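PDB 2QFZ: TBC1 domain family member 22A from Homo sapiens, which probably acts, through the TBC domain contained in this chain, as a GTPase-activating protein for Rab-family GTPases. Local coordinates for residues A[24-29]-A[52-57]; A[229-234]-A[294-299]; A[238-243]-A[300-305]; A[263-268]-A[320-325]. All coordinates share one frame; numbering follows the deposited sequence.

Interaction 1 of 4, residues A[24-29]-A[52-57]; sequences SRLDKF and PKPVRP
L26 and F29, one helical turn apart on helix 25-34, form the walls of a shallow groove into which P52 is pushed. The pyrrolidine ring enters with its CD edge, which sits over one face of the F29 ring in a CH-pi contact, 3.7 Å from the centroid and 25° off the normal; the closest approach, P52 CD to F29 CE2, is only 3.3 Å. On the other wall L26 CD1 reaches P52 CB at 3.7 Å. With CG anti to the backbone N (chi1 -176°), L26 sends this methyl on to P54 CB and V55 CG1. Residues 52-57 lead through a short 3-10 turn into helix 56-63, where V55 is the N-cap and R56 opens the RxxxW signature of TBC domains. V55 fills the next hollow, its CG2 lodged 3.6 Å from F29 CB. R25 also covers F29: CE2 lies 3.5 Å above the plane of the R25 guanidinium, toward its rim, while R25 NH2 bonds G50 O. Cut back to an alanine, F29 would probably no longer offer P52 CD a ring face, opening a gap between P52 and helix 40-47. That helix adds L43 and L46 against the same phenyl ring.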
loop_
_atom_site.group_PDB
_atom_site.type_symbol
_atom_site.label_atom_id
_atom_site.label_comp_id
_atom_site.label_asym_id
_atom_site.label_seq_id
_atom_site.Cartn_x
_atom_site.Cartn_y
_atom_site.Cartn_z
ATOM N N SER A 24 -19.184 -18.594 4.762
ATOM C CA SER A 24 -18.871 -19.718 3.807
ATOM C C SER A 24 -17.572 -19.513 3.025
ATOM O O SER A 24 -16.745 -20.430 2.924
ATOM C CB SER A 24 -19.990 -19.914 2.811
ATOM O OG SER A 24 -19.609 -20.920 1.886
ATOM N N ARG A 25 -17.434 -18.334 2.417
ATOM C CA ARG A 25 -16.114 -17.823 2.042
ATOM C C ARG A 25 -15.401 -17.486 3.369
ATOM O O ARG A 25 -14.266 -17.838 3.553
ATOM C CB ARG A 25 -16.223 -16.558 1.168
ATOM C CG ARG A 25 -14.842 -15.957 0.762
ATOM C CD ARG A 25 -14.910 -14.677 -0.164
ATOM N NE ARG A 25 -13.543 -14.253 -0.554
ATOM C CZ ARG A 25 -12.759 -14.961 -1.374
ATOM N NH1 ARG A 25 -13.189 -16.101 -1.941
ATOM N NH2 ARG A 25 -11.563 -14.532 -1.679
ATOM N N LEU A 26 -16.103 -16.796 4.268
ATOM C CA LEU A 26 -15.590 -16.458 5.606
ATOM C C LEU A 26 -15.228 -17.716 6.427
ATOM O O LEU A 26 -14.130 -17.796 7.018
ATOM C CB LEU A 26 -16.621 -15.599 6.352
ATOM C CG LEU A 26 -16.220 -15.065 7.731
ATOM C CD1 LEU A 26 -14.923 -14.175 7.624
ATOM C CD2 LEU A 26 -17.392 -14.302 8.387
ATOM N N ASP A 27 -16.143 -18.693 6.455
ATOM C CA ASP A 27 -15.866 -20.018 7.045
ATOM C C ASP A 27 -14.646 -20.732 6.435
ATOM O O ASP A 27 -13.972 -21.455 7.111
ATOM C CB ASP A 27 -17.111 -20.930 6.938
ATOM N N LYS A 28 -14.352 -20.511 5.159
ATOM C CA LYS A 28 -13.144 -21.093 4.541
ATOM C C LYS A 28 -11.849 -20.414 5.044
ATOM O O LYS A 28 -10.891 -21.086 5.390
ATOM C CB LYS A 28 -13.235 -21.010 3.004
ATOM C CG LYS A 28 -12.927 -22.308 2.274
ATOM C CD LYS A 28 -14.000 -22.643 1.228
ATOM C CE LYS A 28 -14.128 -21.587 0.122
ATOM N NZ LYS A 28 -15.481 -21.617 -0.510
ATOM N N PHE A 29 -11.840 -19.081 5.070
ATOM C CA PHE A 29 -10.729 -18.316 5.664
ATOM C C PHE A 29 -10.470 -18.734 7.111
ATOM O O PHE A 29 -9.338 -19.061 7.488
ATOM C CB PHE A 29 -11.033 -16.803 5.632
ATOM C CG PHE A 29 -10.702 -16.170 4.347
ATOM C CD1 PHE A 29 -9.410 -15.698 4.101
ATOM C CD2 PHE A 29 -11.636 -16.104 3.341
ATOM C CE1 PHE A 29 -9.101 -15.123 2.893
ATOM C CE2 PHE A 29 -11.311 -15.538 2.105
ATOM C CZ PHE A 29 -10.060 -15.040 1.897
ATOM N N PRO A 52 -12.440 -11.204 3.387
ATOM C CA PRO A 52 -13.491 -10.669 4.221
ATOM C C PRO A 52 -12.945 -9.913 5.414
ATOM O O PRO A 52 -12.003 -10.383 6.061
ATOM C CB PRO A 52 -14.232 -11.921 4.714
ATOM C CG PRO A 52 -13.902 -12.948 3.813
ATOM C CD PRO A 52 -12.528 -12.659 3.280
ATOM N N LYS A 53 -13.551 -8.770 5.713
ATOM C CA LYS A 53 -13.063 -7.844 6.736
ATOM C C LYS A 53 -12.738 -8.468 8.115
ATOM O O LYS A 53 -11.684 -8.158 8.688
ATOM C CB LYS A 53 -14.029 -6.673 6.854
ATOM C CG LYS A 53 -13.751 -5.734 7.994
ATOM C CD LYS A 53 -14.699 -4.533 7.972
ATOM C CE LYS A 53 -14.331 -3.522 6.872
ATOM N NZ LYS A 53 -14.434 -2.098 7.374
ATOM N N PRO A 54 -13.621 -9.342 8.649
ATOM C CA PRO A 54 -13.366 -10.045 9.928
ATOM C C PRO A 54 -12.030 -10.809 10.047
ATOM O O PRO A 54 -11.441 -10.893 11.133
ATOM C CB PRO A 54 -14.558 -11.034 10.021
ATOM C CG PRO A 54 -15.649 -10.322 9.282
ATOM C CD PRO A 54 -14.944 -9.703 8.105
ATOM N N VAL A 55 -11.547 -11.356 8.951
ATOM C CA VAL A 55 -10.286 -12.083 8.969
ATOM C C VAL A 55 -9.128 -11.335 8.289
ATOM O O VAL A 55 -8.022 -11.886 8.154
ATOM C CB VAL A 55 -10.486 -13.501 8.370
ATOM C CG1 VAL A 55 -11.377 -14.310 9.284
ATOM C CG2 VAL A 55 -11.072 -13.441 6.946
ATOM N N ARG A 56 -9.346 -10.069 7.886
ATOM C CA ARG A 56 -8.314 -9.359 7.142
ATOM C C ARG A 56 -7.067 -9.073 7.987
ATOM O O ARG A 56 -5.984 -9.365 7.548
ATOM C CB ARG A 56 -8.844 -8.091 6.414
ATOM C CG ARG A 56 -7.825 -7.397 5.585
ATOM C CD ARG A 56 -8.374 -6.101 4.956
ATOM N NE ARG A 56 -9.024 -6.317 3.665
ATOM C CZ ARG A 56 -10.226 -5.868 3.311
ATOM N NH1 ARG A 56 -10.987 -5.208 4.158
ATOM N NH2 ARG A 56 -10.681 -6.119 2.090
ATOM N N PRO A 57 -7.218 -8.545 9.219
ATOM C CA PRO A 57 -6.029 -8.326 10.021
ATOM C C PRO A 57 -5.112 -9.549 10.183
ATOM O O PRO A 57 -3.908 -9.429 9.959
ATOM C CB PRO A 57 -6.609 -7.871 11.384
ATOM C CG PRO A 57 -7.937 -7.219 10.962
ATOM C CD PRO A 57 -8.440 -8.167 9.948
#

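Interaction 2 of 4, residues A[229-234]-A[294-299]; sequences EQVHRH and KEILEE
Helical segments 229-234 and 294-298 run at 38° to each other with their axes 9.8 Å apart, and H234 and L297 come nearest, their CA atoms 6.5 Å from each other. The H234 side chain bridges the two helices. A trans chi1 (-178°) swings the imidazole out over the last turn of helix 293-298, and L297 CA lies over the centre of one ring face, 3.8 Å from the centroid. At the ring edge, NE2 donates to E299 O at 2.7 Å, but the N-H...O angle of 129° makes this bond weak; I296 O also lies close to NE2, though at an angle too poor for a bond. The bond to E299 O needs the hydrogen on NE2, which a neutral imidazole can supply. Beside the CB of H234, the isobutyl group of L297 fits between the helices: CD2 meets H234 CB at 3.7 Å and Q230 CG at 3.9 Å. Q230 crosses L297 at about a right angle, and its OE1 is bonded to R293. Deeper in, V231 CG1 approaches I296 CD1 at 4.2 Å in looser apolar packing. L305 of helix 302-309 covers H234 further. The arrangement is helix-on-helix packing in the all-alpha TBC fold, with a histidine of one helix set against the carbonyl-rich C-terminal end of another.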
loop_
_atom_site.group_PDB
_atom_site.type_symbol
_atom_site.label_atom_id
_atom_site.label_comp_id
_atom_site.label_asym_id
_atom_site.label_seq_id
_atom_site.Cartn_x
_atom_site.Cartn_y
_atom_site.Cartn_z
ATOM N N GLU A 229 -0.540 1.085 -27.841
ATOM C CA GLU A 229 0.392 1.927 -28.526
ATOM C C GLU A 229 -0.300 3.226 -28.877
ATOM O O GLU A 229 0.347 4.246 -28.980
ATOM C CB GLU A 229 0.929 1.208 -29.778
ATOM N N GLN A 230 -1.623 3.201 -29.015
ATOM C CA GLN A 230 -2.375 4.422 -29.297
ATOM C C GLN A 230 -2.332 5.406 -28.102
ATOM O O GLN A 230 -2.009 6.585 -28.274
ATOM C CB GLN A 230 -3.808 4.087 -29.695
ATOM C CG GLN A 230 -4.524 5.219 -30.369
ATOM C CD GLN A 230 -5.968 4.894 -30.725
ATOM O OE1 GLN A 230 -6.448 3.765 -30.545
ATOM N NE2 GLN A 230 -6.676 5.904 -31.233
ATOM N N VAL A 231 -2.596 4.923 -26.896
ATOM C CA VAL A 231 -2.401 5.750 -25.683
ATOM C C VAL A 231 -0.923 6.244 -25.576
ATOM O O VAL A 231 -0.673 7.412 -25.382
ATOM C CB VAL A 231 -2.858 4.997 -24.405
ATOM C CG1 VAL A 231 -2.394 5.725 -23.148
ATOM C CG2 VAL A 231 -4.396 4.807 -24.414
ATOM N N HIS A 232 0.043 5.341 -25.752
ATOM C CA HIS A 232 1.480 5.694 -25.759
ATOM C C HIS A 232 1.908 6.880 -26.660
ATOM O O HIS A 232 2.665 7.755 -26.217
ATOM C CB HIS A 232 2.308 4.458 -26.118
ATOM C CG HIS A 232 3.778 4.708 -26.111
ATOM N ND1 HIS A 232 4.467 5.037 -24.967
ATOM C CD2 HIS A 232 4.690 4.679 -27.108
ATOM C CE1 HIS A 232 5.747 5.197 -25.261
ATOM N NE2 HIS A 232 5.911 4.980 -26.554
ATOM N N ARG A 233 1.395 6.903 -27.901
ATOM C CA ARG A 233 1.690 7.928 -28.885
ATOM C C ARG A 233 0.942 9.220 -28.663
ATOM O O ARG A 233 1.480 10.297 -28.920
ATOM C CB ARG A 233 1.410 7.421 -30.306
ATOM C CG ARG A 233 2.203 6.210 -30.669
ATOM C CD ARG A 233 2.132 5.887 -32.139
ATOM N NE ARG A 233 3.030 4.783 -32.436
ATOM C CZ ARG A 233 3.260 4.278 -33.650
ATOM N NH1 ARG A 233 2.649 4.776 -34.724
ATOM N NH2 ARG A 233 4.118 3.256 -33.782
ATOM N N HIS A 234 -0.293 9.130 -28.193
ATOM C CA HIS A 234 -1.020 10.308 -27.809
ATOM C C HIS A 234 -0.280 11.059 -26.659
ATOM O O HIS A 234 -0.178 12.307 -26.664
ATOM C CB HIS A 234 -2.453 9.898 -27.430
ATOM C CG HIS A 234 -3.348 11.032 -27.053
ATOM N ND1 HIS A 234 -4.071 11.760 -27.980
ATOM C CD2 HIS A 234 -3.660 11.547 -25.842
ATOM C CE1 HIS A 234 -4.782 12.678 -27.352
ATOM N NE2 HIS A 234 -4.542 12.577 -26.055
ATOM N N LYS A 294 -10.224 6.297 -23.341
ATOM C CA LYS A 294 -11.203 7.118 -24.084
ATOM C C LYS A 294 -11.072 8.598 -23.752
ATOM O O LYS A 294 -10.926 9.429 -24.641
ATOM C CB LYS A 294 -12.639 6.638 -23.759
ATOM C CG LYS A 294 -13.803 7.563 -24.250
ATOM N N GLU A 295 -11.124 8.925 -22.465
ATOM C CA GLU A 295 -10.897 10.287 -22.009
ATOM C C GLU A 295 -9.468 10.849 -22.301
ATOM O O GLU A 295 -9.333 12.037 -22.524
ATOM C CB GLU A 295 -11.196 10.391 -20.517
ATOM C CG GLU A 295 -12.661 10.139 -20.143
ATOM C CD GLU A 295 -12.977 8.709 -19.697
ATOM O OE1 GLU A 295 -12.421 7.733 -20.256
ATOM O OE2 GLU A 295 -13.816 8.573 -18.768
ATOM N N ILE A 296 -8.431 9.999 -22.277
ATOM C CA ILE A 296 -7.055 10.373 -22.647
ATOM C C ILE A 296 -6.953 10.781 -24.121
ATOM O O ILE A 296 -6.464 11.840 -24.445
ATOM C CB ILE A 296 -6.027 9.198 -22.390
ATOM C CG1 ILE A 296 -5.765 8.998 -20.904
ATOM C CG2 ILE A 296 -4.669 9.440 -23.108
ATOM C CD1 ILE A 296 -5.011 7.675 -20.576
ATOM N N LEU A 297 -7.399 9.905 -24.995
ATOM C CA LEU A 297 -7.371 10.115 -26.431
ATOM C C LEU A 297 -8.266 11.273 -26.967
ATOM O O LEU A 297 -8.002 11.799 -28.052
ATOM C CB LEU A 297 -7.741 8.812 -27.116
ATOM C CG LEU A 297 -6.710 7.672 -26.940
ATOM C CD1 LEU A 297 -7.342 6.283 -27.277
ATOM C CD2 LEU A 297 -5.504 7.921 -27.788
ATOM N N GLU A 298 -9.282 11.669 -26.193
ATOM C CA GLU A 298 -10.132 12.807 -26.506
ATOM C C GLU A 298 -9.527 14.117 -26.015
ATOM O O GLU A 298 -9.902 15.200 -26.496
ATOM C CB GLU A 298 -11.493 12.646 -25.829
ATOM N N GLU A 299 -8.609 14.026 -25.043
ATOM C CA GLU A 299 -7.953 15.198 -24.490
ATOM C C GLU A 299 -6.754 15.611 -25.342
ATOM O O GLU A 299 -5.821 14.837 -25.517
ATOM C CB GLU A 299 -7.516 14.921 -23.043
ATOM C CG GLU A 299 -6.965 16.107 -22.345
ATOM C CD GLU A 299 -7.929 17.253 -22.333
ATOM O OE1 GLU A 299 -8.866 17.226 -21.497
ATOM O OE2 GLU A 299 -7.757 18.186 -23.154
#

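Interaction 3 of 4, residues A[238-243]-A[300-305]; sequences HEVRYL and KDFQEL
F302 CG, trans to its own backbone N (chi1 164°), carries the phenyl ring to the turn at H238 to V240, whereas H238 CG lies beside its N and opposite the carbonyl carbon (chi1 -62°), which brings the imidazole to K300. F302 CD1 comes to 3.1 Å from H238 O, which lies near the ring plane at its edge, while CE1 is equally close to E239 O. V240 CG2 fits between F302 CD1 at 3.5 Å and L305 CD2 at 3.6 Å. At H238, CD2 is 3.2 Å from K300 O, and ND1 is bonded to H234 O. E239, at positive phi, is the C-prime residue of a Schellman motif ending helix 229-237; in the other segment, D301 is the N-cap of helix 302-309, its OD2 accepting from E304 N. Were F302 a serine, V240 CG2 would probably lose its aromatic neighbour, and H238 O and E239 O the ring atoms beside them. With H238 O at the ring's C-H edge and E239 O close to CE1, the contact may gain weak electrostatic attraction on top of apolar packing.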
loop_
_atom_site.group_PDB
_atom_site.type_symbol
_atom_site.label_atom_id
_atom_site.label_comp_id
_atom_site.label_asym_id
_atom_site.label_seq_id
_atom_site.Cartn_x
_atom_site.Cartn_y
_atom_site.Cartn_z
ATOM N N HIS A 238 1.317 14.820 -27.235
ATOM C CA HIS A 238 0.947 15.995 -26.418
ATOM C C HIS A 238 1.952 16.325 -25.304
ATOM O O HIS A 238 1.613 17.001 -24.352
ATOM C CB HIS A 238 -0.475 15.789 -25.888
ATOM C CG HIS A 238 -1.477 15.692 -26.985
ATOM N ND1 HIS A 238 -1.750 14.506 -27.639
ATOM C CD2 HIS A 238 -2.180 16.656 -27.635
ATOM C CE1 HIS A 238 -2.601 14.743 -28.623
ATOM N NE2 HIS A 238 -2.877 16.037 -28.644
ATOM N N GLU A 239 3.192 15.848 -25.459
ATOM C CA GLU A 239 4.314 16.184 -24.591
ATOM C C GLU A 239 4.086 15.803 -23.134
ATOM O O GLU A 239 4.592 16.472 -22.258
ATOM C CB GLU A 239 4.631 17.699 -24.672
ATOM C CG GLU A 239 4.865 18.241 -26.101
ATOM C CD GLU A 239 6.256 17.952 -26.629
ATOM O OE1 GLU A 239 7.044 17.297 -25.909
ATOM O OE2 GLU A 239 6.569 18.390 -27.761
ATOM N N VAL A 240 3.325 14.752 -22.854
ATOM C CA VAL A 240 3.260 14.252 -21.476
ATOM C C VAL A 240 4.225 13.086 -21.337
ATOM O O VAL A 240 4.117 12.110 -22.087
ATOM C CB VAL A 240 1.813 13.824 -21.037
ATOM C CG1 VAL A 240 1.842 13.333 -19.565
ATOM C CG2 VAL A 240 0.823 14.992 -21.207
ATOM N N ARG A 241 5.172 13.211 -20.393
ATOM C CA ARG A 241 6.138 12.163 -20.062
ATOM C C ARG A 241 5.569 11.277 -18.959
ATOM O O ARG A 241 4.930 11.774 -18.051
ATOM C CB ARG A 241 7.449 12.773 -19.539
ATOM C CG ARG A 241 8.239 13.549 -20.576
ATOM C CD ARG A 241 9.536 14.024 -20.015
ATOM N NE ARG A 241 9.365 15.183 -19.121
ATOM C CZ ARG A 241 9.658 15.203 -17.835
ATOM N NH1 ARG A 241 10.133 14.120 -17.211
ATOM N NH2 ARG A 241 9.466 16.310 -17.161
ATOM N N TYR A 242 5.831 9.972 -18.986
ATOM C CA TYR A 242 5.247 9.127 -17.934
ATOM C C TYR A 242 5.637 9.580 -16.519
ATOM O O TYR A 242 4.836 9.509 -15.620
ATOM C CB TYR A 242 5.560 7.642 -18.142
ATOM C CG TYR A 242 4.845 7.005 -19.303
ATOM C CD1 TYR A 242 5.235 7.270 -20.623
ATOM C CD2 TYR A 242 3.841 6.070 -19.087
ATOM C CE1 TYR A 242 4.607 6.658 -21.683
ATOM C CE2 TYR A 242 3.200 5.440 -20.144
ATOM C CZ TYR A 242 3.584 5.735 -21.438
ATOM O OH TYR A 242 2.950 5.112 -22.491
ATOM N N LEU A 243 6.837 10.113 -16.351
ATOM C CA LEU A 243 7.351 10.487 -15.037
ATOM C C LEU A 243 6.559 11.590 -14.397
ATOM O O LEU A 243 6.476 11.654 -13.153
ATOM C CB LEU A 243 8.809 10.920 -15.142
ATOM C CG LEU A 243 9.682 10.984 -13.893
ATOM C CD1 LEU A 243 9.826 9.620 -13.229
ATOM C CD2 LEU A 243 11.059 11.515 -14.315
ATOM N N LYS A 300 -6.785 16.841 -25.848
ATOM C CA LYS A 300 -5.742 17.369 -26.733
ATOM C C LYS A 300 -5.018 18.606 -26.218
ATOM O O LYS A 300 -4.098 19.071 -26.864
ATOM C CB LYS A 300 -6.350 17.676 -28.108
ATOM C CG LYS A 300 -6.855 16.438 -28.770
ATOM C CD LYS A 300 -7.754 16.717 -29.947
ATOM C CE LYS A 300 -7.981 15.414 -30.725
ATOM N NZ LYS A 300 -8.030 14.233 -29.803
ATOM N N ASP A 301 -5.417 19.145 -25.066
ATOM C CA ASP A 301 -4.627 20.185 -24.396
ATOM C C ASP A 301 -3.602 19.509 -23.462
ATOM O O ASP A 301 -3.990 18.667 -22.676
ATOM C CB ASP A 301 -5.577 21.086 -23.611
ATOM C CG ASP A 301 -4.864 22.217 -22.914
ATOM O OD1 ASP A 301 -4.310 23.101 -23.611
ATOM O OD2 ASP A 301 -4.859 22.219 -21.664
ATOM N N PHE A 302 -2.301 19.870 -23.551
ATOM C CA PHE A 302 -1.260 19.305 -22.651
ATOM C C PHE A 302 -1.568 19.513 -21.164
ATOM O O PHE A 302 -1.403 18.590 -20.368
ATOM C CB PHE A 302 0.159 19.868 -22.933
ATOM C CG PHE A 302 1.151 19.615 -21.786
ATOM C CD1 PHE A 302 1.773 18.369 -21.629
ATOM C CD2 PHE A 302 1.415 20.608 -20.834
ATOM C CE1 PHE A 302 2.654 18.127 -20.554
ATOM C CE2 PHE A 302 2.299 20.375 -19.758
ATOM C CZ PHE A 302 2.921 19.138 -19.620
ATOM N N GLN A 303 -1.960 20.737 -20.797
ATOM C CA GLN A 303 -2.183 21.111 -19.376
ATOM C C GLN A 303 -3.324 20.305 -18.735
ATOM O O GLN A 303 -3.209 19.818 -17.614
ATOM C CB GLN A 303 -2.482 22.620 -19.273
ATOM C CG GLN A 303 -2.564 23.193 -17.844
ATOM C CD GLN A 303 -3.265 24.584 -17.790
ATOM O OE1 GLN A 303 -3.657 25.155 -18.823
ATOM N NE2 GLN A 303 -3.416 25.117 -16.573
ATOM N N GLU A 304 -4.438 20.198 -19.445
ATOM C CA GLU A 304 -5.587 19.438 -18.965
ATOM C C GLU A 304 -5.352 17.943 -19.024
ATOM O O GLU A 304 -5.912 17.226 -18.216
ATOM C CB GLU A 304 -6.854 19.797 -19.764
ATOM C CG GLU A 304 -7.365 21.194 -19.514
ATOM C CD GLU A 304 -8.766 21.447 -20.098
ATOM O OE1 GLU A 304 -9.369 22.478 -19.778
ATOM O OE2 GLU A 304 -9.272 20.624 -20.875
ATOM N N LEU A 305 -4.555 17.474 -20.000
ATOM C CA LEU A 305 -4.181 16.058 -20.099
ATOM C C LEU A 305 -3.375 15.589 -18.872
ATOM O O LEU A 305 -3.719 14.598 -18.224
ATOM C CB LEU A 305 -3.366 15.781 -21.363
ATOM C CG LEU A 305 -2.956 14.317 -21.572
ATOM C CD1 LEU A 305 -4.134 13.357 -21.442
ATOM C CD2 LEU A 305 -2.203 14.108 -22.941
#

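Interaction 4 of 4, residues A[263-268]-A[320-325]; sequences TIRLWD and EDISLL
R265 and L266 of helix 260-270 receive I322 of helix 319-335 in helix-helix packing of the all-alpha TBC domain; the two short segments cross at -36° with axes 9.9 Å apart. The apolar contacts centre on I322 CG2, a methyl wedged between R265 CG at 3.7 Å and L266 CD1 at 3.8 Å. The R265 and I322 side chains lie alongside one another, pointing opposite ways, whereas L266 meets I322 at about a right angle. L325 CD2 meets L266 CD1 more loosely, at 4.4 Å, and V284 of helix 276-291 packs on both L266 and L325, closing this side of the interface. The polar ends look to their own helices: R265 NH1 bonds T269 OG1, and S323 OG bonds D319 O. A bend at chi2 (53°) lets the arginine lay its aliphatic CG on I322 while the guanidinium turns along helix 260-270. There NH2 stays 4.1 Å from S323 OG, too long for a hydrogen bond.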
loop_
_atom_site.group_PDB
_atom_site.type_symbol
_atom_site.label_atom_id
_atom_site.label_comp_id
_atom_site.label_asym_id
_atom_site.label_seq_id
_atom_site.Cartn_x
_atom_site.Cartn_y
_atom_site.Cartn_z
ATOM N N THR A 263 -7.501 1.063 -1.825
ATOM C CA THR A 263 -6.091 0.661 -1.600
ATOM C C THR A 263 -6.110 -0.638 -0.720
ATOM O O THR A 263 -5.380 -1.588 -0.967
ATOM C CB THR A 263 -5.295 1.796 -0.909
ATOM O OG1 THR A 263 -5.147 2.934 -1.794
ATOM C CG2 THR A 263 -3.868 1.317 -0.394
ATOM N N ILE A 264 -7.006 -0.686 0.261
ATOM C CA ILE A 264 -7.077 -1.841 1.159
ATOM C C ILE A 264 -7.411 -3.084 0.345
ATOM O O ILE A 264 -6.758 -4.104 0.453
ATOM C CB ILE A 264 -8.068 -1.586 2.372
ATOM C CG1 ILE A 264 -7.428 -0.603 3.308
ATOM C CG2 ILE A 264 -8.449 -2.925 3.066
ATOM C CD1 ILE A 264 -8.346 0.018 4.416
ATOM N N ARG A 265 -8.398 -2.988 -0.540
ATOM C CA ARG A 265 -8.740 -4.107 -1.381
ATOM C C ARG A 265 -7.603 -4.582 -2.339
ATOM O O ARG A 265 -7.284 -5.791 -2.445
ATOM C CB ARG A 265 -10.030 -3.783 -2.132
ATOM C CG ARG A 265 -10.478 -4.812 -3.114
ATOM C CD ARG A 265 -10.601 -6.241 -2.540
ATOM N NE ARG A 265 -10.845 -7.134 -3.635
ATOM C CZ ARG A 265 -9.920 -7.761 -4.342
ATOM N NH1 ARG A 265 -8.623 -7.694 -4.036
ATOM N NH2 ARG A 265 -10.303 -8.508 -5.370
ATOM N N LEU A 266 -7.030 -3.619 -3.039
ATOM C CA LEU A 266 -5.853 -3.772 -3.856
ATOM C C LEU A 266 -4.726 -4.497 -3.103
ATOM O O LEU A 266 -4.103 -5.432 -3.654
ATOM C CB LEU A 266 -5.395 -2.380 -4.301
ATOM C CG LEU A 266 -4.752 -2.118 -5.674
ATOM C CD1 LEU A 266 -5.677 -2.411 -6.845
ATOM C CD2 LEU A 266 -4.234 -0.615 -5.739
ATOM N N TRP A 267 -4.487 -4.122 -1.838
ATOM C CA TRP A 267 -3.365 -4.744 -1.089
ATOM C C TRP A 267 -3.651 -6.195 -0.670
ATOM O O TRP A 267 -2.688 -6.924 -0.455
ATOM C CB TRP A 267 -2.875 -3.882 0.102
ATOM C CG TRP A 267 -2.144 -2.621 -0.301
ATOM C CD1 TRP A 267 -2.125 -2.021 -1.526
ATOM C CD2 TRP A 267 -1.366 -1.788 0.552
ATOM N NE1 TRP A 267 -1.365 -0.864 -1.483
ATOM C CE2 TRP A 267 -0.897 -0.710 -0.212
ATOM C CE3 TRP A 267 -0.984 -1.873 1.893
ATOM C CZ2 TRP A 267 -0.082 0.277 0.324
ATOM C CZ3 TRP A 267 -0.185 -0.883 2.417
ATOM C CH2 TRP A 267 0.241 0.170 1.659
ATOM N N ASP A 268 -4.942 -6.624 -0.608
ATOM C CA ASP A 268 -5.307 -8.048 -0.443
ATOM C C ASP A 268 -4.611 -8.872 -1.543
ATOM O O ASP A 268 -3.931 -9.878 -1.296
ATOM C CB ASP A 268 -6.804 -8.308 -0.569
ATOM C CG ASP A 268 -7.624 -7.801 0.583
ATOM O OD1 ASP A 268 -7.113 -7.372 1.640
ATOM O OD2 ASP A 268 -8.859 -7.806 0.403
ATOM N N GLU A 320 -16.193 -3.461 -7.035
ATOM C CA GLU A 320 -16.369 -3.861 -8.430
ATOM C C GLU A 320 -15.296 -3.243 -9.346
ATOM O O GLU A 320 -14.818 -3.900 -10.243
ATOM C CB GLU A 320 -17.768 -3.497 -8.951
ATOM N N ASP A 321 -14.956 -1.981 -9.119
ATOM C CA ASP A 321 -13.986 -1.260 -9.963
ATOM C C ASP A 321 -12.579 -1.814 -9.745
ATOM O O ASP A 321 -11.851 -2.065 -10.679
ATOM C CB ASP A 321 -14.045 0.229 -9.663
ATOM C CG ASP A 321 -15.364 0.871 -10.102
ATOM O OD1 ASP A 321 -15.667 0.861 -11.309
ATOM O OD2 ASP A 321 -16.068 1.425 -9.252
ATOM N N ILE A 322 -12.222 -2.051 -8.498
ATOM C CA ILE A 322 -10.936 -2.667 -8.183
ATOM C C ILE A 322 -10.757 -4.093 -8.690
ATOM O O ILE A 322 -9.679 -4.418 -9.201
ATOM C CB ILE A 322 -10.651 -2.590 -6.667
ATOM C CG1 ILE A 322 -10.511 -1.130 -6.262
ATOM C CG2 ILE A 322 -9.347 -3.347 -6.307
ATOM C CD1 ILE A 322 -9.301 -0.386 -6.992
ATOM N N SER A 323 -11.792 -4.935 -8.555
ATOM C CA SER A 323 -11.784 -6.307 -9.084
ATOM C C SER A 323 -11.572 -6.319 -10.584
ATOM O O SER A 323 -10.823 -7.146 -11.104
ATOM C CB SER A 323 -13.114 -7.057 -8.792
ATOM O OG SER A 323 -13.506 -6.888 -7.438
ATOM N N LEU A 324 -12.240 -5.412 -11.284
ATOM C CA LEU A 324 -12.012 -5.253 -12.727
ATOM C C LEU A 324 -10.584 -4.821 -13.037
ATOM O O LEU A 324 -9.921 -5.438 -13.867
ATOM C CB LEU A 324 -13.008 -4.258 -13.315
ATOM C CG LEU A 324 -14.452 -4.777 -13.382
ATOM N N LEU A 325 -10.087 -3.791 -12.345
ATOM C CA LEU A 325 -8.711 -3.343 -12.541
ATOM C C LEU A 325 -7.706 -4.501 -12.349
ATOM O O LEU A 325 -6.762 -4.711 -13.156
ATOM C CB LEU A 325 -8.409 -2.165 -11.600
ATOM C CG LEU A 325 -7.080 -1.427 -11.738
ATOM C CD1 LEU A 325 -7.014 -0.763 -13.145
ATOM C CD2 LEU A 325 -6.896 -0.412 -10.605
#

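From the N terminus, interaction 1 closes a short loop first, folding helix 25-34 onto the entry to helix 56-63, and it is complete before the others open. The remaining three interlock: 229-234, 238-243 and 263-268 find their partners at 294-299, 300-305 and 320-325 in the same order, so each of these loops crosses the other two. Interactions 2 and 3, with centres 10 Å apart, lie side by side and touch through H232 and Y242, joining two consecutive helix pairs. Interaction 4 sits nearer the chain's centre and meets interaction 1 through the salt bridge of R56 to D268, tying the N-terminal helices to the C-terminal half.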